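PDB 4ZXH: Abbfa_003403 from Acinetobacter baumannii, which is a four-domain nonribosomal peptide synthetase that probably activates an amino acid, condenses it with an acyl partner and releases the product through its thioesterase domain. Local coordinates for residues N885-I890 against A912-Q917. Residues are numbered along the deposited sequence; the frame is centred on the assembly and turned at random.
Sequences NVLKQI and AYVTGQ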
ATOM      1  N   ASN A 885       7.167  -8.469  -4.334  1.00 34.92           N
ATOM      2  CA  ASN A 885       8.461  -8.052  -3.806  1.00 30.50           C
ATOM      3  C   ASN A 885       8.456  -7.867  -2.292  1.00 37.97           C
ATOM      4  O   ASN A 885       9.418  -8.271  -1.616  1.00 38.69           O
ATOM      5  CB  ASN A 885       8.929  -6.766  -4.488  1.00 38.94           C
ATOM      6  CG  ASN A 885       9.521  -7.021  -5.877  1.00 57.35           C
ATOM      7  OD1 ASN A 885      10.109  -8.081  -6.136  1.00 64.95           O
ATOM      8  ND2 ASN A 885       9.358  -6.058  -6.778  1.00 62.42           N
ATOM      9  N   VAL A 886       7.387  -7.281  -1.748  1.00 36.92           N
ATOM     10  CA  VAL A 886       7.334  -7.075  -0.303  1.00 37.18           C
ATOM     11  C   VAL A 886       7.253  -8.435   0.417  1.00 40.81           C
ATOM     12  O   VAL A 886       7.936  -8.655   1.421  1.00 39.56           O
ATOM     13  CB  VAL A 886       6.147  -6.172   0.129  1.00 27.10           C
ATOM     14  CG1 VAL A 886       6.012  -6.179   1.625  1.00 27.75           C
ATOM     15  CG2 VAL A 886       6.353  -4.746  -0.338  1.00 27.96           C
ATOM     16  N   LEU A 887       6.441  -9.349  -0.106  1.00 40.12           N
ATOM     17  CA  LEU A 887       6.348 -10.685   0.466  1.00 29.55           C
ATOM     18  C   LEU A 887       7.698 -11.417   0.448  1.00 35.66           C
ATOM     19  O   LEU A 887       8.094 -12.018   1.436  1.00 36.56           O
ATOM     20  CB  LEU A 887       5.302 -11.496  -0.286  1.00 27.65           C
ATOM     21  CG  LEU A 887       3.846 -11.223   0.078  1.00 25.51           C
ATOM     22  CD1 LEU A 887       2.907 -11.809  -0.976  1.00 24.13           C
ATOM     23  CD2 LEU A 887       3.527 -11.800   1.428  1.00 23.96           C
ATOM     24  N   LYS A 888       8.415 -11.362  -0.668  1.00 35.36           N
ATOM     25  CA  LYS A 888       9.688 -12.073  -0.769  1.00 36.83           C
ATOM     26  C   LYS A 888      10.739 -11.568   0.222  1.00 37.41           C
ATOM     27  O   LYS A 888      11.739 -12.232   0.476  1.00 51.89           O
ATOM     28  CB  LYS A 888      10.247 -11.970  -2.184  1.00 29.00           C
ATOM     29  CG  LYS A 888       9.449 -12.710  -3.246  1.00 27.41           C
ATOM     30  CD  LYS A 888      10.130 -12.543  -4.615  1.00 41.00           C
ATOM     31  CE  LYS A 888       9.590 -13.488  -5.677  1.00 40.80           C
ATOM     32  NZ  LYS A 888       8.531 -12.914  -6.553  1.00 46.80           N
ATOM     33  N   GLN A 889      10.512 -10.394   0.790  1.00 38.05           N
ATOM     34  CA  GLN A 889      11.506  -9.787   1.674  1.00 43.08           C
ATOM     35  C   GLN A 889      11.331 -10.239   3.124  1.00 46.58           C
ATOM     36  O   GLN A 889      12.187  -9.964   3.978  1.00 57.39           O
ATOM     37  CB  GLN A 889      11.450  -8.257   1.577  1.00 37.19           C
ATOM     38  CG  GLN A 889      12.253  -7.693   0.417  1.00 47.55           C
ATOM     39  CD  GLN A 889      12.056  -6.194   0.213  1.00 59.20           C
ATOM     40  OE1 GLN A 889      11.113  -5.588   0.738  1.00 62.39           O
ATOM     41  NE2 GLN A 889      12.960  -5.590  -0.549  1.00 62.62           N
ATOM     42  N   ILE A 890      10.220 -10.920   3.402  1.00 35.54           N
ATOM     43  CA  ILE A 890      10.085 -11.664   4.651  1.00 44.53           C
ATOM     44  C   ILE A 890      11.121 -12.802   4.740  1.00 51.24           C
ATOM     45  O   ILE A 890      11.377 -13.542   3.756  1.00 45.33           O
ATOM     46  CB  ILE A 890       8.693 -12.294   4.811  1.00 46.57           C
ATOM     47  CG1 ILE A 890       7.581 -11.361   4.318  1.00 30.41           C
ATOM     48  CG2 ILE A 890       8.473 -12.717   6.253  1.00 43.04           C
ATOM     49  CD1 ILE A 890       7.518 -10.138   5.033  1.00 31.22           C
ATOM     50  N   ALA A 912      -2.729 -14.078  -2.138  1.00 20.73           N
ATOM     51  CA  ALA A 912      -1.287 -14.279  -2.117  1.00 22.13           C
ATOM     52  C   ALA A 912      -0.941 -15.733  -1.877  1.00 20.83           C
ATOM     53  O   ALA A 912      -1.306 -16.299  -0.842  1.00 24.55           O
ATOM     54  CB  ALA A 912      -0.641 -13.405  -1.051  1.00 20.97           C
ATOM     55  N   TYR A 913      -0.246 -16.340  -2.834  1.00 25.01           N
ATOM     56  CA  TYR A 913       0.302 -17.693  -2.653  1.00 25.45           C
ATOM     57  C   TYR A 913       1.777 -17.599  -2.226  1.00 35.95           C
ATOM     58  O   TYR A 913       2.544 -16.797  -2.795  1.00 28.62           O
ATOM     59  CB  TYR A 913       0.169 -18.517  -3.941  1.00 21.03           C
ATOM     60  CG  TYR A 913      -1.229 -18.571  -4.515  1.00 20.91           C
ATOM     61  CD1 TYR A 913      -2.084 -19.642  -4.233  1.00 29.90           C
ATOM     62  CD2 TYR A 913      -1.692 -17.565  -5.335  1.00 20.69           C
ATOM     63  CE1 TYR A 913      -3.377 -19.697  -4.750  1.00 23.47           C
ATOM     64  CE2 TYR A 913      -2.977 -17.601  -5.861  1.00 30.66           C
ATOM     65  CZ  TYR A 913      -3.815 -18.670  -5.567  1.00 32.48           C
ATOM     66  OH  TYR A 913      -5.091 -18.694  -6.092  1.00 32.75           O
ATOM     67  N   VAL A 914       2.181 -18.378  -1.217  1.00 22.51           N
ATOM     68  CA  VAL A 914       3.570 -18.314  -0.751  1.00 23.47           C
ATOM     69  C   VAL A 914       4.180 -19.695  -0.498  1.00 29.66           C
ATOM     70  O   VAL A 914       3.462 -20.639  -0.152  1.00 32.59           O
ATOM     71  CB  VAL A 914       3.689 -17.471   0.533  1.00 24.13           C
ATOM     72  CG1 VAL A 914       3.352 -16.002   0.244  1.00 23.33           C
ATOM     73  CG2 VAL A 914       2.777 -18.020   1.605  1.00 24.62           C
ATOM     74  N   THR A 915       5.496 -19.812  -0.701  1.00 26.07           N
ATOM     75  CA  THR A 915       6.257 -21.025  -0.327  1.00 37.30           C
ATOM     76  C   THR A 915       7.394 -20.646   0.584  1.00 42.00           C
ATOM     77  O   THR A 915       7.909 -19.539   0.494  1.00 38.15           O
ATOM     78  CB  THR A 915       6.898 -21.772  -1.524  1.00 36.99           C
ATOM     79  OG1 THR A 915       7.646 -20.840  -2.318  1.00 46.21           O
ATOM     80  CG2 THR A 915       5.882 -22.413  -2.384  1.00 35.50           C
ATOM     81  N   GLY A 916       7.818 -21.582   1.422  1.00 52.40           N
ATOM     82  CA  GLY A 916       8.929 -21.347   2.320  1.00 59.17           C
ATOM     83  C   GLY A 916       9.115 -22.467   3.315  1.00 72.89           C
ATOM     84  O   GLY A 916       8.250 -23.332   3.446  1.00 69.92           O
ATOM     85  N   GLN A 917      10.241 -22.443   4.025  1.00 87.36           N
ATOM     86  CA  GLN A 917      10.570 -23.495   4.974  1.00 90.38           C
ATOM     87  C   GLN A 917       9.804 -23.327   6.295  1.00 89.78           C
ATOM     88  O   GLN A 917       9.432 -24.323   6.926  1.00 95.25           O
ATOM     89  CB  GLN A 917      12.079 -23.528   5.221  1.00 92.24           C
TER
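Leu887 reaches from helix 880-888 to Ala912 and Val914 on strand 907-916, a small worked example of how one forked side chain can join a helix to a sheet. Its two methyls divide the work. CD1 meets the methyl of Ala912, with CB 3.9 Å away, while CD2 approaches the CG1 branch of Val914 more loosely, at 4.4 Å. The fork is aimed by chi1 of -79°, which sets CG opposite the carbonyl carbon and beside the backbone N, and by chi2 of 165°; together they carry both methyls onto the strand.

Ala912 and Val914 can share this one partner because alternate residues of a strand face the same way. Tyr913 between them turns its ring to the other side of the sheet, where it packs edge-to-face on Phe960 and its OH bonds to the carbonyl oxygen of Pro961. The backbones approach most closely between Leu887 and Val914, whose CA atoms are 8.2 Å apart, a gap bridged by side chains alone.

All three touching residues are buried, and the contact is purely apolar. Leu928 of helix 921-931 and Ala896 of strand 893-903 also border Leu887, extending the same core. The arrangement is characteristic of the small alpha/beta C-terminal subdomain of ANL-family adenylation enzymes, in which helices pack on a three-stranded sheet.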